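Local coordinates for protein peroxide stress regulator PerR, FUR family (Streptococcus pyogenes, PDB 4LMY) that acts as a Fur-family transcription factor in the peroxide stress response, binding zinc and probably controlling genes by binding DNA as a dimer, at residues 14-19 and 76-81; 96-101 and 116-121. All blocks are in the same frame, centred on the assembly; numbering follows the deposited sequence.

Contacts 1 and 2 border one zinc site, their centres about 12 Å apart. Contact 1 is buried: helix 12-22 meets the turn leading into strand 79-82, chiefly through aromatic and aliphatic packing on Phe78. Contact 2 is only partly buried, joins the start of strand 98-104 to that of helix 118-129, and buries a similar area through fewer pairs, none aromatic: two valines against His97 CB and the Gln98 side chain; the second subunit packs on segment 116-121. Metal ligands come from one segment of each, Asn15 and His19 in 14-19, His97 and His99 in 96-101, so the ion links helix 12-22 to segment 96-101. The contacts touch directly, Phe78 CD1 lying 3.9 Å from Gly96 CA.

Contact 1. Residues 14-19 and 76-81; sequences ENVLEH and EGFVSE. With ZN (zinc ion), chain E.
Phe78 drives the outer end of its ring against the imidazole of His19 in an edge-to-face, T-shaped pair, with centroids 5.2 Å apart and planes at 80°. The leading atom is Phe78 CZ, which stands 3.4 Å from His19 CG over one face of the histidine, nearer its rim than its middle. Val16 reaches across one face of the phenyl ring and makes a CH-pi contact, CG2 being 4.1 Å from the Phe78 ring centroid and close to the ring normal. On the opposite face the carbonyl O of Glu76 lies over the rim, while Asn15 OD1 comes obliquely to Phe78 CE1 at 3.4 Å, the amide plane turned 79° from the ring.

Behind this shell is the metal. His19 NE2 binds zinc at 2.2 Å, and the Asn15 amide, with CG anti to the backbone N (chi1 175°), is carried to the same ion; His4, His6, His97 and His99 complete the site. Phe78 packs over one face of a zinc ligand. Just before it, Gly77, with positive phi, closes helix 63-75 in a Schellman motif, and the chain leads into strand 79-82.

Phe78 is backbone-bonded to Met95, beside the two-stranded wing of strands 79-82 and 91-94. Val16 also packs on Ile35, Leu73 and Phe94, so helix 12-22 rests on helices 29-40 and 63-75 and on strand 91-94 of the winged-helix domain.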
loop_
_atom_site.group_PDB
_atom_site.type_symbol
_atom_site.label_atom_id
_atom_site.label_comp_id
_atom_site.label_asym_id
_atom_site.label_seq_id
_atom_site.Cartn_x
_atom_site.Cartn_y
_atom_site.Cartn_z
ATOM N N GLU B 14 4.865 7.544 -14.519
ATOM C CA GLU B 14 5.845 6.956 -15.424
ATOM C C GLU B 14 5.344 5.654 -16.043
ATOM O O GLU B 14 5.736 5.297 -17.155
ATOM C CB GLU B 14 7.187 6.736 -14.717
ATOM C CG GLU B 14 7.889 8.020 -14.289
ATOM C CD GLU B 14 8.286 8.907 -15.461
ATOM O OE1 GLU B 14 8.358 8.409 -16.605
ATOM O OE2 GLU B 14 8.537 10.109 -15.232
ATOM N N ASN B 15 4.481 4.940 -15.323
ATOM C CA ASN B 15 3.900 3.719 -15.868
ATOM C C ASN B 15 2.996 4.001 -17.058
ATOM O O ASN B 15 3.074 3.317 -18.076
ATOM C CB ASN B 15 3.129 2.939 -14.804
ATOM C CG ASN B 15 2.426 1.727 -15.379
ATOM O OD1 ASN B 15 1.212 1.735 -15.581
ATOM N ND2 ASN B 15 3.191 0.683 -15.663
ATOM N N VAL B 16 2.138 5.009 -16.922
ATOM C CA VAL B 16 1.239 5.386 -18.009
ATOM C C VAL B 16 2.037 5.718 -19.266
ATOM O O VAL B 16 1.735 5.224 -20.354
ATOM C CB VAL B 16 0.355 6.586 -17.633
ATOM C CG1 VAL B 16 -0.470 7.030 -18.831
ATOM C CG2 VAL B 16 -0.547 6.225 -16.475
ATOM N N LEU B 17 3.070 6.539 -19.101
ATOM C CA LEU B 17 3.901 6.960 -20.220
ATOM C C LEU B 17 4.588 5.770 -20.880
ATOM O O LEU B 17 4.659 5.691 -22.105
ATOM C CB LEU B 17 4.941 7.989 -19.771
ATOM C CG LEU B 17 4.398 9.317 -19.241
ATOM C CD1 LEU B 17 5.513 10.356 -19.147
ATOM C CD2 LEU B 17 3.255 9.819 -20.111
ATOM N N GLU B 18 5.084 4.841 -20.067
ATOM C CA GLU B 18 5.732 3.643 -20.594
ATOM C C GLU B 18 4.769 2.803 -21.431
ATOM O O GLU B 18 5.111 2.371 -22.530
ATOM C CB GLU B 18 6.333 2.803 -19.462
ATOM C CG GLU B 18 6.979 1.500 -19.921
ATOM C CD GLU B 18 8.207 1.715 -20.794
ATOM O OE1 GLU B 18 8.593 0.771 -21.516
ATOM O OE2 GLU B 18 8.793 2.818 -20.754
ATOM N N HIS B 19 3.566 2.586 -20.909
ATOM C CA HIS B 19 2.535 1.844 -21.629
ATOM C C HIS B 19 2.161 2.538 -22.937
ATOM O O HIS B 19 2.005 1.888 -23.971
ATOM C CB HIS B 19 1.285 1.669 -20.764
ATOM C CG HIS B 19 1.393 0.567 -19.754
ATOM N ND1 HIS B 19 0.776 -0.656 -19.922
ATOM C CD2 HIS B 19 2.035 0.504 -18.565
ATOM C CE1 HIS B 19 1.039 -1.425 -18.881
ATOM N NE2 HIS B 19 1.800 -0.746 -18.042
ATOM N N GLU B 76 -6.903 2.433 -22.696
ATOM C CA GLU B 76 -5.643 1.812 -22.293
ATOM C C GLU B 76 -5.686 1.304 -20.851
ATOM O O GLU B 76 -4.732 0.693 -20.371
ATOM C CB GLU B 76 -4.464 2.770 -22.502
ATOM C CG GLU B 76 -4.238 3.178 -23.954
ATOM C CD GLU B 76 -3.970 1.996 -24.870
ATOM O OE1 GLU B 76 -4.365 2.061 -26.054
ATOM O OE2 GLU B 76 -3.359 1.008 -24.412
ATOM N N GLY B 77 -6.795 1.569 -20.165
ATOM C CA GLY B 77 -7.061 0.969 -18.869
ATOM C C GLY B 77 -6.487 1.676 -17.657
ATOM O O GLY B 77 -6.162 1.032 -16.658
ATOM N N PHE B 78 -6.373 2.998 -17.727
ATOM C CA PHE B 78 -5.820 3.762 -16.613
ATOM C C PHE B 78 -6.857 4.660 -15.942
ATOM O O PHE B 78 -6.621 5.190 -14.855
ATOM C CB PHE B 78 -4.613 4.583 -17.072
ATOM C CG PHE B 78 -3.490 3.751 -17.617
ATOM C CD1 PHE B 78 -2.759 2.924 -16.780
ATOM C CD2 PHE B 78 -3.163 3.793 -18.962
ATOM C CE1 PHE B 78 -1.725 2.155 -17.273
ATOM C CE2 PHE B 78 -2.128 3.025 -19.462
ATOM C CZ PHE B 78 -1.409 2.205 -18.614
ATOM N N VAL B 79 -8.003 4.829 -16.594
ATOM C CA VAL B 79 -9.083 5.652 -16.060
ATOM C C VAL B 79 -10.431 4.962 -16.270
ATOM O O VAL B 79 -10.677 4.380 -17.326
ATOM C CB VAL B 79 -9.098 7.061 -16.713
ATOM C CG1 VAL B 79 -10.406 7.788 -16.426
ATOM C CG2 VAL B 79 -7.910 7.888 -16.233
ATOM N N SER B 80 -11.293 5.016 -15.260
ATOM C CA SER B 80 -12.627 4.435 -15.362
ATOM C C SER B 80 -13.716 5.503 -15.412
ATOM O O SER B 80 -13.635 6.520 -14.721
ATOM C CB SER B 80 -12.884 3.484 -14.192
ATOM O OG SER B 80 -12.572 4.101 -12.955
ATOM N N GLU B 81 -14.729 5.270 -16.240
ATOM C CA GLU B 81 -15.900 6.135 -16.272
ATOM C C GLU B 81 -16.870 5.680 -15.192
ATOM O O GLU B 81 -17.302 4.526 -15.185
ATOM C CB GLU B 81 -16.593 6.066 -17.634
ATOM C CG GLU B 81 -15.666 6.178 -18.831
ATOM C CD GLU B 81 -16.426 6.198 -20.141
ATOM O OE1 GLU B 81 -16.013 5.492 -21.085
ATOM O OE2 GLU B 81 -17.440 6.923 -20.227
HETATM ZN ZN ZN E . 2.720 -1.403 -16.201
#

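Contact 2. Residues 96-101 and 116-121. With ZN (zinc ion), chain E.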
loop_
_atom_site.group_PDB
_atom_site.type_symbol
_atom_site.label_atom_id
_atom_site.label_comp_id
_atom_site.label_asym_id
_atom_site.label_seq_id
_atom_site.Cartn_x
_atom_site.Cartn_y
_atom_site.Cartn_z
ATOM N N GLY B 96 -4.890 3.620 -12.450
ATOM C CA GLY B 96 -3.736 2.970 -13.045
ATOM C C GLY B 96 -2.728 2.440 -12.040
ATOM O O GLY B 96 -2.527 3.018 -10.973
ATOM N N HIS B 97 -2.089 1.334 -12.398
ATOM C CA HIS B 97 -1.152 0.651 -11.517
ATOM C C HIS B 97 0.244 1.266 -11.553
ATOM O O HIS B 97 0.517 2.201 -12.307
ATOM C CB HIS B 97 -1.042 -0.808 -11.944
ATOM C CG HIS B 97 -0.436 -0.985 -13.301
ATOM N ND1 HIS B 97 -1.176 -0.899 -14.462
ATOM C CD2 HIS B 97 0.839 -1.221 -13.683
ATOM C CE1 HIS B 97 -0.381 -1.085 -15.500
ATOM N NE2 HIS B 97 0.847 -1.281 -15.058
ATOM N N GLN B 98 1.134 0.718 -10.736
ATOM C CA GLN B 98 2.538 1.093 -10.773
ATOM C C GLN B 98 3.377 -0.165 -10.595
ATOM O O GLN B 98 2.840 -1.260 -10.412
ATOM C CB GLN B 98 2.864 2.098 -9.666
ATOM C CG GLN B 98 2.799 1.500 -8.279
ATOM C CD GLN B 98 3.370 2.413 -7.218
ATOM O OE1 GLN B 98 3.128 2.217 -6.034
ATOM N NE2 GLN B 98 4.144 3.407 -7.635
ATOM N N HIS B 99 4.692 -0.007 -10.632
ATOM C CA HIS B 99 5.585 -1.139 -10.437
ATOM C C HIS B 99 6.625 -0.820 -9.378
ATOM O O HIS B 99 7.317 0.193 -9.457
ATOM C CB HIS B 99 6.239 -1.539 -11.757
ATOM C CG HIS B 99 5.250 -1.906 -12.817
ATOM N ND1 HIS B 99 4.900 -3.209 -13.090
ATOM C CD2 HIS B 99 4.506 -1.133 -13.645
ATOM C CE1 HIS B 99 3.997 -3.227 -14.055
ATOM N NE2 HIS B 99 3.738 -1.980 -14.406
ATOM N N VAL B 100 6.720 -1.703 -8.388
ATOM C CA VAL B 100 7.528 -1.477 -7.198
ATOM C C VAL B 100 8.626 -2.530 -7.086
ATOM O O VAL B 100 8.394 -3.708 -7.346
ATOM C CB VAL B 100 6.643 -1.538 -5.931
ATOM C CG1 VAL B 100 7.462 -1.298 -4.662
ATOM C CG2 VAL B 100 5.496 -0.541 -6.038
ATOM N N ASN B 101 9.824 -2.105 -6.700
ATOM C CA ASN B 101 10.922 -3.043 -6.496
ATOM C C ASN B 101 10.850 -3.767 -5.158
ATOM O O ASN B 101 10.407 -3.204 -4.157
ATOM C CB ASN B 101 12.268 -2.329 -6.595
ATOM C CG ASN B 101 12.667 -2.037 -8.022
ATOM O OD1 ASN B 101 12.225 -2.709 -8.953
ATOM N ND2 ASN B 101 13.522 -1.039 -8.203
ATOM N N VAL B 116 -1.356 -1.899 -7.165
ATOM C CA VAL B 116 -2.519 -1.029 -7.313
ATOM C C VAL B 116 -2.920 -0.442 -5.959
ATOM O O VAL B 116 -3.980 0.171 -5.826
ATOM C CB VAL B 116 -3.723 -1.785 -7.910
ATOM C CG1 VAL B 116 -3.378 -2.345 -9.283
ATOM C CG2 VAL B 116 -4.173 -2.901 -6.976
ATOM N N ASP B 117 -2.064 -0.623 -4.957
ATOM C CA ASP B 117 -2.421 -0.278 -3.581
ATOM C C ASP B 117 -1.944 1.099 -3.110
ATOM O O ASP B 117 -2.604 1.733 -2.287
ATOM C CB ASP B 117 -1.938 -1.362 -2.612
ATOM C CG ASP B 117 -2.774 -2.628 -2.689
ATOM O OD1 ASP B 117 -4.015 -2.517 -2.766
ATOM O OD2 ASP B 117 -2.190 -3.732 -2.672
ATOM N N VAL B 118 -0.802 1.556 -3.616
ATOM C CA VAL B 118 -0.244 2.840 -3.183
ATOM C C VAL B 118 -1.160 4.022 -3.510
ATOM O O VAL B 118 -1.209 4.998 -2.764
ATOM C CB VAL B 118 1.185 3.061 -3.736
ATOM C CG1 VAL B 118 1.676 4.485 -3.473
ATOM C CG2 VAL B 118 2.137 2.059 -3.113
ATOM N N MET B 119 -1.901 3.930 -4.609
ATOM C CA MET B 119 -2.856 4.979 -4.940
ATOM C C MET B 119 -3.936 5.086 -3.862
ATOM O O MET B 119 -4.406 6.179 -3.546
ATOM C CB MET B 119 -3.488 4.739 -6.312
ATOM C CG MET B 119 -4.574 5.748 -6.669
ATOM S SD MET B 119 -4.246 6.653 -8.192
ATOM C CE MET B 119 -2.649 7.365 -7.831
ATOM N N ASP B 120 -4.320 3.950 -3.291
ATOM C CA ASP B 120 -5.279 3.955 -2.190
ATOM C C ASP B 120 -4.674 4.589 -0.940
ATOM O O ASP B 120 -5.381 5.211 -0.144
ATOM C CB ASP B 120 -5.788 2.540 -1.898
ATOM C CG ASP B 120 -6.811 2.069 -2.915
ATOM O OD1 ASP B 120 -7.542 2.921 -3.460
ATOM O OD2 ASP B 120 -6.887 0.848 -3.167
ATOM N N ILE B 121 -3.363 4.431 -0.777
ATOM C CA ILE B 121 -2.633 5.084 0.302
ATOM C C ILE B 121 -2.671 6.589 0.086
ATOM O O ILE B 121 -2.876 7.356 1.021
ATOM C CB ILE B 121 -1.161 4.628 0.345
ATOM C CG1 ILE B 121 -1.075 3.126 0.602
ATOM C CG2 ILE B 121 -0.379 5.391 1.402
ATOM C CD1 ILE B 121 0.326 2.596 0.535
HETATM ZN ZN ZN E . 2.720 -1.403 -16.201
#
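His97 and Val116, with Gln98 and Val118, pack where the antiparallel hairpin of strands 98-104 and 110-115 leads into helix 118-129 in the Fur dimerisation domain.

The van der Waals contacts are few. Val116 CG1 lies 3.9 Å from His97 CB, so the valine meets the base of the histidine rather than its ring. Further along, the extended Gln98 side chain crosses that of Val118 at about a right angle, with Gln98 CD 4.2 Å from Val118 CB.

No hydrogen bond crosses between the segments; polar links run through Asp115 instead. Its backbone bonds to Gln98, and its carboxylate accepts the amide hydrogens of Asp117 and Val118 at the turn into the helix. Ile121 of the second subunit packs on Asp117 and Val118, placing this turn at the dimer interface.

Metal bonds run from His97 and His99, on the far side of the chain from Gln98. With CG held between the backbone N and carbonyl carbon (chi1 65°), His97 swings its ring away from the helix, and its NE2 binds zinc at 2.2 Å. His99 joins through NE2 at 2.1 Å, an atom that lies at the edge of the His97 ring and in its plane.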